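Local coordinates for cephalosporin acylase (Bacillus halodurans, PDB 2NLZ), which belongs to the gamma-glutamyltranspeptidase family of Ntn hydrolases and probably cleaves amide bonds, perhaps releasing the acyl side chain of cephalosporins, at residues M25-S29 / G512-W516; F183-A187 / W199-H204; D292-Y297 / F485-I489; V359-T363 / G434-V438; Q446-Q450 / P469-W473. The protein carries 1 engineered substitution. One frame throughout, in Å; residues are numbered along the deposited sequence.

Contact 1: residues M25-S29 / G512-W516; sequences MVATS and GQIIW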
# COMPACT_ATOMS: atom_id res chain seq x y z
N MET D 25 10.66 26.14 19.72
CA MET D 25 9.92 25.40 18.71
C MET D 25 8.49 25.91 18.60
O MET D 25 7.82 26.17 19.61
CB MET D 25 9.90 23.91 19.05
CG MET D 25 9.33 23.03 17.94
SD MET D 25 9.44 21.27 18.33
CE MET D 25 11.13 20.93 17.88
N VAL D 26 8.04 26.08 17.36
CA VAL D 26 6.67 26.49 17.10
C VAL D 26 6.08 25.50 16.12
O VAL D 26 6.72 25.15 15.13
CB VAL D 26 6.61 27.92 16.54
CG1 VAL D 26 5.19 28.31 16.24
CG2 VAL D 26 7.19 28.88 17.52
N ALA D 27 4.86 25.04 16.42
CA ALA D 27 4.17 24.07 15.59
C ALA D 27 2.72 24.50 15.39
O ALA D 27 1.93 24.57 16.34
CB ALA D 27 4.26 22.69 16.21
N THR D 28 2.39 24.79 14.14
CA THR D 28 1.05 25.24 13.80
C THR D 28 0.69 24.97 12.33
O THR D 28 1.52 24.50 11.54
CB THR D 28 0.85 26.74 14.13
OG1 THR D 28 -0.53 27.09 14.01
CG2 THR D 28 1.72 27.62 13.20
N SER D 29 -0.56 25.30 11.99
CA SER D 29 -1.15 24.98 10.71
C SER D 29 -0.86 25.99 9.60
O SER D 29 -1.39 25.85 8.50
CB SER D 29 -2.65 24.83 10.88
OG SER D 29 -3.22 26.06 11.28
N GLY D 512 -3.46 18.21 13.80
CA GLY D 512 -2.80 18.12 15.09
C GLY D 512 -1.43 18.74 15.11
O GLY D 512 -0.78 18.87 14.06
N GLN D 513 -0.98 19.14 16.30
CA GLN D 513 0.42 19.50 16.51
C GLN D 513 0.85 18.96 17.87
O GLN D 513 0.07 18.93 18.83
CB GLN D 513 0.66 21.02 16.47
CG GLN D 513 -0.19 21.81 15.48
CD GLN D 513 0.31 21.71 14.07
OE1 GLN D 513 -0.47 21.78 13.11
NE2 GLN D 513 1.63 21.56 13.92
N ILE D 514 2.11 18.53 17.93
CA ILE D 514 2.68 17.98 19.14
C ILE D 514 4.10 18.50 19.28
O ILE D 514 4.86 18.54 18.32
CB ILE D 514 2.69 16.42 19.11
CG1 ILE D 514 1.27 15.85 19.27
CG2 ILE D 514 3.58 15.84 20.19
CD1 ILE D 514 1.13 14.36 18.93
N ILE D 515 4.43 18.95 20.49
CA ILE D 515 5.82 19.15 20.90
C ILE D 515 6.04 18.37 22.21
O ILE D 515 5.36 18.64 23.20
CB ILE D 515 6.18 20.64 21.12
CG1 ILE D 515 6.00 21.45 19.84
CG2 ILE D 515 7.62 20.78 21.54
CD1 ILE D 515 6.21 22.93 20.02
N TRP D 516 6.97 17.41 22.20
CA TRP D 516 7.37 16.74 23.44
C TRP D 516 8.76 17.16 23.91
O TRP D 516 9.70 17.23 23.12
CB TRP D 516 7.33 15.19 23.35
CG TRP D 516 6.00 14.51 23.02
CD1 TRP D 516 5.86 13.39 22.26
CD2 TRP D 516 4.68 14.88 23.44
NE1 TRP D 516 4.54 13.05 22.15
CE2 TRP D 516 3.78 13.94 22.87
CE3 TRP D 516 4.15 15.91 24.23
CZ2 TRP D 516 2.39 14.00 23.07
CZ3 TRP D 516 2.76 15.98 24.43
CH2 TRP D 516 1.90 15.02 23.85
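Q513 reaches strand 25-28 by setting CG opposite its own carbonyl carbon (chi1 -36°) and bending again at chi2, which lays its carboxamide alongside the backbone of A27 and T28, with CD 3.6 Å from T28 CA. I515, extended through chi2, instead sends CD1 down to the carbonyl of M25, 3.6 Å from M25 O. The M25 chain runs past I515 in the opposite direction and brings SD to 3.7 Å from I515 CG2. Between these two side chains of strand 512-516 sits A27, whose CB lies 3.7 Å from Q513 NE2 and 4.2 Å from I515 CG1. The amide of Q513 finds its polar partner outside the two strands, with NE2 donating to OG1 of T528. An alanine at this position is likely to leave T528 OG1 without its amide mate and to open a gap against the A27-T28 backbone. The strands run antiparallel at 163°, yet their backbones bond to other neighbours, A27 with A362 and Q513 with G437. Side-chain packing, apolar at M25 and I515 and an amide laid on backbone at Q513, therefore joins the two strands face to face, consistent with the two stacked beta layers of an Ntn-hydrolase sandwich.

Contact 2: residues F183-A187 / W199-H204; sequences FDTFA and WRSQGH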
# COMPACT_ATOMS: atom_id res chain seq x y z
N PHE D 183 -18.30 40.09 2.64
CA PHE D 183 -17.96 40.08 1.22
C PHE D 183 -16.96 41.18 0.88
O PHE D 183 -16.12 40.99 0.00
CB PHE D 183 -19.22 40.22 0.36
CG PHE D 183 -20.12 39.02 0.40
CD1 PHE D 183 -19.86 37.91 -0.39
CD2 PHE D 183 -21.24 39.00 1.21
CE1 PHE D 183 -20.68 36.80 -0.35
CE2 PHE D 183 -22.08 37.89 1.25
CZ PHE D 183 -21.80 36.79 0.47
N ASP D 184 -17.04 42.32 1.56
CA ASP D 184 -16.11 43.42 1.30
C ASP D 184 -14.69 43.08 1.79
O ASP D 184 -13.71 43.43 1.13
CB ASP D 184 -16.60 44.71 1.95
CG ASP D 184 -17.85 45.25 1.29
OD1 ASP D 184 -18.14 44.89 0.13
OD2 ASP D 184 -18.55 46.06 1.95
N THR D 185 -14.62 42.38 2.92
CA THR D 185 -13.37 42.00 3.57
C THR D 185 -12.73 40.73 2.98
O THR D 185 -11.54 40.72 2.68
CB THR D 185 -13.59 41.78 5.07
OG1 THR D 185 -14.15 42.96 5.64
CG2 THR D 185 -12.28 41.42 5.79
N PHE D 186 -13.52 39.67 2.83
CA PHE D 186 -12.98 38.36 2.47
C PHE D 186 -13.18 37.96 1.01
O PHE D 186 -12.58 36.98 0.55
CB PHE D 186 -13.54 37.28 3.39
CG PHE D 186 -13.21 37.48 4.82
CD1 PHE D 186 -11.89 37.49 5.24
CD2 PHE D 186 -14.20 37.67 5.76
CE1 PHE D 186 -11.57 37.67 6.57
CE2 PHE D 186 -13.90 37.87 7.09
CZ PHE D 186 -12.58 37.87 7.50
N ALA D 187 -14.02 38.70 0.30
CA ALA D 187 -14.17 38.51 -1.14
C ALA D 187 -14.11 39.84 -1.90
O ALA D 187 -15.09 40.23 -2.54
CB ALA D 187 -15.47 37.80 -1.42
N TRP D 199 -3.92 38.21 -0.87
CA TRP D 199 -5.04 38.82 -0.17
C TRP D 199 -4.49 39.64 0.97
O TRP D 199 -3.51 39.24 1.61
CB TRP D 199 -6.00 37.75 0.33
CG TRP D 199 -7.13 38.29 1.14
CD1 TRP D 199 -8.30 38.79 0.67
CD2 TRP D 199 -7.19 38.38 2.57
NE1 TRP D 199 -9.09 39.19 1.72
CE2 TRP D 199 -8.44 38.95 2.90
CE3 TRP D 199 -6.32 38.03 3.61
CZ2 TRP D 199 -8.84 39.18 4.22
CZ3 TRP D 199 -6.72 38.26 4.92
CH2 TRP D 199 -7.97 38.83 5.21
N ARG D 200 -5.11 40.79 1.21
CA ARG D 200 -4.72 41.66 2.30
C ARG D 200 -5.95 42.24 2.95
O ARG D 200 -7.04 42.19 2.39
CB ARG D 200 -3.81 42.78 1.78
CG ARG D 200 -4.33 43.48 0.53
CD ARG D 200 -3.38 44.57 0.04
NE ARG D 200 -3.21 45.64 1.03
CZ ARG D 200 -4.01 46.70 1.14
NH1 ARG D 200 -5.05 46.84 0.33
NH2 ARG D 200 -3.77 47.61 2.07
N SER D 201 -5.77 42.79 4.14
CA SER D 201 -6.85 43.44 4.83
C SER D 201 -6.32 44.56 5.72
O SER D 201 -5.72 44.29 6.78
CB SER D 201 -7.64 42.43 5.64
OG SER D 201 -8.71 43.07 6.30
N GLN D 202 -6.52 45.80 5.27
CA GLN D 202 -6.16 46.98 6.05
C GLN D 202 -6.95 47.02 7.35
O GLN D 202 -6.45 47.50 8.36
CB GLN D 202 -6.39 48.27 5.26
CG GLN D 202 -5.11 48.99 4.82
CD GLN D 202 -4.24 49.47 5.99
OE1 GLN D 202 -4.71 49.63 7.12
NE2 GLN D 202 -2.96 49.71 5.71
N GLY D 203 -8.18 46.52 7.29
CA GLY D 203 -9.02 46.41 8.47
C GLY D 203 -8.33 45.62 9.56
O GLY D 203 -8.17 46.11 10.68
N HIS D 204 -7.92 44.40 9.22
CA HIS D 204 -7.22 43.51 10.15
C HIS D 204 -5.99 44.17 10.76
O HIS D 204 -5.77 44.06 11.97
CB HIS D 204 -6.81 42.22 9.45
CG HIS D 204 -7.90 41.20 9.37
ND1 HIS D 204 -8.97 41.32 8.52
CD2 HIS D 204 -8.07 40.02 10.02
CE1 HIS D 204 -9.76 40.27 8.65
NE2 HIS D 204 -9.24 39.47 9.56
O HOH W 1 -9.89 43.03 2.81
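T185 and S201 bring their CA atoms to 6.8 Å where helix 180-186 meets the turn leading into helix 202-212, with S201 at the N-cap position of the latter. The polar centre of the contact is the carbonyl of T185. W199 sends its indole across with CG trans to the backbone N (chi1 176°), and NE1 donates to T185 O at 3.0 Å; the bond is moderately bent (144°) but lies in the carbonyl plane and close to the indole plane. A water also donates to T185 O and to R200 O, so two donors hold the T185 oxygen and the second ties it to the opposite backbone. The methyl of T185 does double duty. CG2 covers the face of the neighbouring F186 ring, and it also meets the rim of H204, 4.0 Å from CE1. F186 lies nearly parallel to the six-membered ring of W199 (22°) but is slid well aside, and F186 CD1 touches W199 CZ2 at 3.6 Å. Against H204 the F186 ring packs rim to rim, while W199 CH2 lies above the imidazole face, offset toward its rim. H204 ND1 and S201 OG, 2.8 Å apart, share a hydrogen bond that limits the turning of the imidazole. F186, W199 and H204 thus form an aromatic cluster, widened by W163, W182 and F381, which fills the junction of two helices.

Contact 3: residues D292-Y297 / F485-I489; sequences DTVDTY and FPVDI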
# COMPACT_ATOMS: atom_id res chain seq x y z
N ASP D 292 -2.64 -1.65 16.32
CA ASP D 292 -3.42 -2.04 15.15
C ASP D 292 -4.08 -3.41 15.27
O ASP D 292 -3.82 -4.30 14.47
CB ASP D 292 -2.58 -1.94 13.88
CG ASP D 292 -2.22 -0.49 13.52
OD1 ASP D 292 -3.12 0.28 13.10
OD2 ASP D 292 -1.02 -0.13 13.65
N THR D 293 -4.91 -3.58 16.30
CA THR D 293 -5.79 -4.75 16.44
C THR D 293 -7.25 -4.28 16.45
O THR D 293 -7.55 -3.12 16.79
CB THR D 293 -5.53 -5.59 17.74
OG1 THR D 293 -6.04 -4.90 18.89
CG2 THR D 293 -4.05 -5.87 17.94
N VAL D 294 -8.16 -5.17 16.08
CA VAL D 294 -9.58 -4.87 16.12
C VAL D 294 -10.02 -4.62 17.57
O VAL D 294 -10.85 -3.75 17.84
CB VAL D 294 -10.41 -6.00 15.45
CG1 VAL D 294 -10.04 -7.39 16.01
CG2 VAL D 294 -11.91 -5.73 15.58
N ASP D 295 -9.42 -5.37 18.50
CA ASP D 295 -9.69 -5.24 19.92
C ASP D 295 -9.47 -3.80 20.38
O ASP D 295 -10.37 -3.18 20.98
CB ASP D 295 -8.78 -6.20 20.70
CG ASP D 295 -8.88 -6.02 22.20
OD1 ASP D 295 -9.90 -6.45 22.78
OD2 ASP D 295 -7.93 -5.45 22.78
N THR D 296 -8.28 -3.28 20.07
CA THR D 296 -7.85 -1.95 20.49
C THR D 296 -8.78 -0.87 19.98
O THR D 296 -9.28 -0.08 20.79
CB THR D 296 -6.42 -1.64 20.04
OG1 THR D 296 -5.54 -2.66 20.51
CG2 THR D 296 -5.96 -0.32 20.62
N TYR D 297 -9.03 -0.83 18.67
CA TYR D 297 -9.93 0.17 18.08
C TYR D 297 -11.33 0.07 18.68
O TYR D 297 -11.95 1.08 18.96
CB TYR D 297 -10.00 0.09 16.55
CG TYR D 297 -8.75 0.61 15.86
CD1 TYR D 297 -8.49 1.99 15.77
CD2 TYR D 297 -7.83 -0.27 15.27
CE1 TYR D 297 -7.34 2.48 15.13
CE2 TYR D 297 -6.68 0.20 14.63
CZ TYR D 297 -6.44 1.58 14.56
OH TYR D 297 -5.30 2.03 13.92
N PHE D 485 -7.15 3.99 7.01
CA PHE D 485 -7.54 3.07 8.08
C PHE D 485 -7.53 1.65 7.54
O PHE D 485 -8.17 1.38 6.52
CB PHE D 485 -8.93 3.41 8.62
CG PHE D 485 -9.26 2.73 9.91
CD1 PHE D 485 -9.84 1.47 9.93
CD2 PHE D 485 -9.00 3.37 11.12
CE1 PHE D 485 -10.15 0.84 11.14
CE2 PHE D 485 -9.30 2.75 12.32
CZ PHE D 485 -9.87 1.48 12.33
N PRO D 486 -6.80 0.74 8.21
CA PRO D 486 -6.64 -0.63 7.76
C PRO D 486 -7.99 -1.35 7.53
O PRO D 486 -8.84 -1.42 8.44
CB PRO D 486 -5.81 -1.28 8.86
CG PRO D 486 -5.92 -0.36 10.03
CD PRO D 486 -6.08 0.99 9.47
N VAL D 487 -8.16 -1.87 6.31
CA VAL D 487 -9.45 -2.33 5.80
C VAL D 487 -9.93 -3.61 6.47
O VAL D 487 -11.12 -3.74 6.76
CB VAL D 487 -9.41 -2.50 4.25
CG1 VAL D 487 -10.75 -3.01 3.71
CG2 VAL D 487 -9.03 -1.19 3.56
N ASP D 488 -9.02 -4.54 6.73
CA ASP D 488 -9.37 -5.76 7.43
C ASP D 488 -9.98 -5.45 8.80
O ASP D 488 -11.01 -6.03 9.18
CB ASP D 488 -8.16 -6.68 7.59
CG ASP D 488 -8.47 -7.90 8.44
OD1 ASP D 488 -7.82 -8.06 9.50
OD2 ASP D 488 -9.39 -8.66 8.07
N ILE D 489 -9.35 -4.52 9.53
CA ILE D 489 -9.80 -4.10 10.86
C ILE D 489 -11.15 -3.38 10.78
O ILE D 489 -12.06 -3.65 11.58
CB ILE D 489 -8.74 -3.22 11.57
CG1 ILE D 489 -7.57 -4.11 12.01
CG2 ILE D 489 -9.36 -2.50 12.77
CD1 ILE D 489 -6.30 -3.37 12.37
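D292 starts the contact with its carbonyl, since O lies 3.4 Å from the CD1 methyl of I489. Its carboxylate turns back along its own segment: OD1 accepts a hydrogen bond from Y297 OH at 2.9 Å, met from above the carboxylate plane, 35° out of it. OD2 bonds to the hydroxyl of Y12 of the fourth subunit. T293 follows at the N-cap position, with OG1 donating to T296 OG1. V294 offers its backbone, and CA rests 4.1 Å from I489 CG2, so the isoleucine spans the start of the helix with both its branches. T296 OG1 in turn bonds to the carbonyl of H290. At Y297, F485 brings an edge onto the phenol face, its CG anti to the backbone N (chi1 -166°), in a T-shaped pair, centroids 4.6 Å apart and planes at 61°, with F485 CZ over the ring centre. I489 CG2 approaches the same ring at CD2 (3.7 Å), while D292 fixes the phenol end. The contact brings the N-terminal ends of helices 294-314 and 487-495 together. V294 continues the packing onto A492 and L493, F485 also reaches L493, and D488 hydrogen-bonds to S9 of the second subunit, placing the helix pair beside subunit interfaces.

Contact 4: residues V359-T363 / G434-V438; sequences VYLAT and GPFGV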
# COMPACT_ATOMS: atom_id res chain seq x y z
N VAL D 359 -8.01 26.89 14.93
CA VAL D 359 -6.56 26.80 14.74
C VAL D 359 -5.88 26.30 16.01
O VAL D 359 -6.12 26.83 17.10
CB VAL D 359 -5.91 28.14 14.24
CG1 VAL D 359 -6.30 28.41 12.81
CG2 VAL D 359 -6.29 29.32 15.11
N TYR D 360 -5.07 25.26 15.88
CA TYR D 360 -4.27 24.80 17.00
C TYR D 360 -2.79 25.12 16.78
O TYR D 360 -2.32 25.25 15.65
CB TYR D 360 -4.49 23.31 17.33
CG TYR D 360 -3.63 22.88 18.50
CD1 TYR D 360 -3.94 23.31 19.79
CD2 TYR D 360 -2.48 22.12 18.32
CE1 TYR D 360 -3.14 22.98 20.87
CE2 TYR D 360 -1.67 21.79 19.40
CZ TYR D 360 -2.01 22.22 20.67
OH TYR D 360 -1.23 21.90 21.75
N LEU D 361 -2.07 25.24 17.89
CA LEU D 361 -0.77 25.87 17.92
C LEU D 361 -0.05 25.31 19.14
O LEU D 361 -0.66 25.11 20.20
CB LEU D 361 -1.02 27.37 18.06
CG LEU D 361 -0.06 28.51 18.35
CD1 LEU D 361 -0.92 29.74 18.30
CD2 LEU D 361 0.62 28.40 19.70
N ALA D 362 1.25 25.05 19.00
CA ALA D 362 2.04 24.65 20.15
C ALA D 362 3.41 25.28 20.12
O ALA D 362 4.06 25.31 19.07
CB ALA D 362 2.16 23.14 20.23
N THR D 363 3.83 25.81 21.26
CA THR D 363 5.13 26.45 21.40
C THR D 363 5.88 25.98 22.65
O THR D 363 5.28 25.65 23.69
CB THR D 363 4.99 27.96 21.48
OG1 THR D 363 3.97 28.27 22.44
CG2 THR D 363 4.58 28.55 20.14
N GLY D 434 4.70 18.04 27.44
CA GLY D 434 4.35 19.00 26.39
C GLY D 434 2.91 19.29 25.99
O GLY D 434 1.95 18.69 26.51
N PRO D 435 2.75 20.25 25.06
CA PRO D 435 1.45 20.61 24.53
C PRO D 435 1.06 19.75 23.32
O PRO D 435 1.92 19.35 22.52
CB PRO D 435 1.64 22.06 24.12
CG PRO D 435 3.09 22.15 23.75
CD PRO D 435 3.83 21.07 24.50
N PHE D 436 -0.24 19.46 23.22
CA PHE D 436 -0.79 18.75 22.08
C PHE D 436 -2.21 19.23 21.86
O PHE D 436 -2.83 19.80 22.77
CB PHE D 436 -0.76 17.23 22.31
CG PHE D 436 -1.73 16.75 23.35
CD1 PHE D 436 -1.37 16.69 24.67
CD2 PHE D 436 -3.02 16.35 22.99
CE1 PHE D 436 -2.25 16.26 25.62
CE2 PHE D 436 -3.91 15.92 23.94
CZ PHE D 436 -3.52 15.87 25.26
N GLY D 437 -2.72 19.02 20.65
CA GLY D 437 -4.12 19.29 20.34
C GLY D 437 -4.47 18.72 18.99
O GLY D 437 -3.61 18.64 18.10
N VAL D 438 -5.72 18.29 18.83
CA VAL D 438 -6.23 17.94 17.51
C VAL D 438 -7.54 18.67 17.21
O VAL D 438 -8.62 18.20 17.56
CB VAL D 438 -6.40 16.43 17.30
CG1 VAL D 438 -6.76 16.15 15.83
CG2 VAL D 438 -5.13 15.71 17.65
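Y360 and G437 make the tight half of this contact. With CG trans to the backbone N (chi1 180°), the phenol of Y360 extends from its strand and lies flat across the backbone at F436 and G437. G437 CA sits over the ring, 3.6 Å from its centroid and only 11° off the normal, a CH-pi contact. A beta carbon on G437 would run into the ring, so the bare backbone is what lets the aromatic face come down on it. The phenol oxygen goes on past the glycine: Y360 OH reaches P435 CB at 3.7 Å and hydrogen-bonds to S372 OG, which also makes a weak bond to F436 O. A leucine in place of Y360 would probably leave S372 OG without its phenol mate and G437 CA without the aromatic face it packs on. Toward the other end the strands touch more sparsely, though still in the buried interior. There A362 CB meets P435 CG at 3.8 Å, and T363 O lies 4.1 Å from that same CG. Both strands, antiparallel at 167°, make their backbone hydrogen bonds with other partners: L361 pairs with F373, and G434 with L426. L361 turns its side chain to A51 and T54 of helix 47-61, whereas F436 meets H448 of helix 444-457 edge to face. A helix, two beta layers and a second helix are thus stacked in succession, the alpha-beta-beta-alpha order of Ntn hydrolases.

Contact 5: residues Q446-Q450 / P469-W473; sequences QGHMQ and PRWQW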
# COMPACT_ATOMS: atom_id res chain seq x y z
N GLN D 446 -11.88 12.97 20.58
CA GLN D 446 -11.54 11.71 19.93
C GLN D 446 -10.11 11.73 19.43
O GLN D 446 -9.38 10.73 19.57
CB GLN D 446 -12.52 11.42 18.80
CG GLN D 446 -13.97 11.68 19.20
CD GLN D 446 -14.99 11.13 18.21
OE1 GLN D 446 -14.94 9.96 17.81
NE2 GLN D 446 -15.94 11.99 17.83
N GLY D 447 -9.69 12.87 18.88
CA GLY D 447 -8.30 13.09 18.47
C GLY D 447 -7.33 13.15 19.64
O GLY D 447 -6.18 12.70 19.53
N HIS D 448 -7.79 13.72 20.75
CA HIS D 448 -7.02 13.72 21.99
C HIS D 448 -6.83 12.29 22.51
O HIS D 448 -5.75 11.92 22.95
CB HIS D 448 -7.72 14.58 23.04
CG HIS D 448 -7.47 16.04 22.90
ND1 HIS D 448 -7.35 16.88 23.99
CD2 HIS D 448 -7.30 16.83 21.81
CE1 HIS D 448 -7.12 18.11 23.57
NE2 HIS D 448 -7.10 18.11 22.25
N MET D 449 -7.89 11.48 22.45
CA MET D 449 -7.77 10.10 22.92
C MET D 449 -6.81 9.33 22.04
O MET D 449 -6.01 8.53 22.55
CB MET D 449 -9.13 9.39 22.95
CG MET D 449 -9.09 8.12 23.81
SD MET D 449 -10.54 7.02 23.85
CE MET D 449 -10.75 6.77 22.12
N GLN D 450 -6.87 9.57 20.73
CA GLN D 450 -6.01 8.84 19.81
C GLN D 450 -4.54 9.20 19.97
O GLN D 450 -3.73 8.29 20.15
CB GLN D 450 -6.50 8.93 18.36
CG GLN D 450 -7.77 8.10 18.14
CD GLN D 450 -8.51 8.47 16.85
OE1 GLN D 450 -8.11 8.07 15.76
NE2 GLN D 450 -9.61 9.19 16.98
N PRO D 469 -3.53 6.72 10.97
CA PRO D 469 -4.91 6.80 10.46
C PRO D 469 -5.90 7.01 11.59
O PRO D 469 -5.66 6.54 12.71
CB PRO D 469 -5.13 5.43 9.82
CG PRO D 469 -4.07 4.53 10.43
CD PRO D 469 -2.90 5.43 10.65
N ARG D 470 -6.98 7.72 11.30
CA ARG D 470 -7.89 8.16 12.35
C ARG D 470 -9.31 7.69 12.16
O ARG D 470 -9.79 7.54 11.05
CB ARG D 470 -7.86 9.69 12.47
CG ARG D 470 -6.56 10.23 13.07
CD ARG D 470 -6.49 11.73 12.94
NE ARG D 470 -5.13 12.23 13.12
CZ ARG D 470 -4.71 13.43 12.71
NH1 ARG D 470 -5.55 14.25 12.08
NH2 ARG D 470 -3.44 13.80 12.92
N TRP D 471 -9.97 7.46 13.28
CA TRP D 471 -11.39 7.19 13.29
C TRP D 471 -12.10 8.32 14.02
O TRP D 471 -11.48 9.03 14.81
CB TRP D 471 -11.67 5.86 14.00
CG TRP D 471 -11.08 5.82 15.37
CD1 TRP D 471 -9.87 5.30 15.73
CD2 TRP D 471 -11.67 6.34 16.57
NE1 TRP D 471 -9.67 5.46 17.07
CE2 TRP D 471 -10.76 6.10 17.61
CE3 TRP D 471 -12.88 6.97 16.87
CZ2 TRP D 471 -11.02 6.48 18.93
CZ3 TRP D 471 -13.13 7.36 18.17
CH2 TRP D 471 -12.21 7.11 19.19
N GLN D 472 -13.40 8.49 13.74
CA GLN D 472 -14.24 9.35 14.56
C GLN D 472 -15.70 8.94 14.59
O GLN D 472 -16.30 8.66 13.55
CB GLN D 472 -14.10 10.83 14.18
CG GLN D 472 -14.74 11.27 12.89
CD GLN D 472 -14.80 12.78 12.80
OE1 GLN D 472 -15.24 13.45 13.73
NE2 GLN D 472 -14.34 13.32 11.68
N TRP D 473 -16.26 8.89 15.80
CA TRP D 473 -17.67 8.56 16.01
C TRP D 473 -18.56 9.79 15.78
O TRP D 473 -18.22 10.88 16.21
CB TRP D 473 -17.87 8.02 17.43
CG TRP D 473 -19.27 8.03 17.89
CD1 TRP D 473 -20.21 7.08 17.65
CD2 TRP D 473 -19.90 9.03 18.68
NE1 TRP D 473 -21.39 7.43 18.24
CE2 TRP D 473 -21.23 8.62 18.88
CE3 TRP D 473 -19.47 10.24 19.24
CZ2 TRP D 473 -22.14 9.38 19.62
CZ3 TRP D 473 -20.38 10.99 19.97
CH2 TRP D 473 -21.70 10.56 20.15
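Q446 and Q450, one turn apart on helix 444-457, grip the backbone of strand 471-473 at W473 and W471, a buried helix-to-strand contact carried by side-chain amides. Each glutamine addresses both polar atoms of one strand residue. Q446 OE1 accepts from W473 N at 2.6 Å on an in-plane lone pair, and Q446 NE2 donates to W473 O at 3.0 Å along a nearly straight path (169°). Two residues earlier, W471 N donates to Q450 OE1 (3.2 Å) while Q450 NE2 donates to W471 O (2.9 Å), both donors somewhat tilted from the carbonyl planes. W471 places CG between its own backbone N and carbonyl carbon (chi1 54°), the crowded position, and this folds the indole back against Q450. Amide and indole are stacked 9° from parallel, with Q450 NE2 above the ring centre. NE2 also donates to Q446 O from above its carbonyl plane, while Q450 N reaches that oxygen from the opposite face, so the Q450 amide is held at three points besides its stack. The M449 methyl CE meets the indole edge at CZ2, and W471 NE1 bonds to OE1 of Q300. These bonds occupy the strand edge turned to the helix; at the other, Q472 pairs with Q480 of strand 478-481. M304 of helix 294-314 packs on Q446 and M449, A279 and L280 of helix 274-283 also lie against M449, and R470 leaves the strand's start to form a salt bridge with E529.

How the contacts relate
Contacts 1 and 4 form the core: their centres are 5 Å apart, and they join neighbouring strands of the same two beta layers, with A27 and A362 linking them on one side. They rest on side-chain packing, with no clear hydrogen bond between the layers, whereas contact 5, also buried, relies on glutamine amides bonded to backbone. Contact 5 meets contact 4 through H448 on F436 and G437, and contact 3 through W471 on Y297, so a continuous path leads outward from the beta layers. Contact 3 lies at the partly exposed end of this path, near other subunits. Contact 2 stands apart, about 46 Å from contact 3 between centres, as an aromatic helix junction with a bridging water.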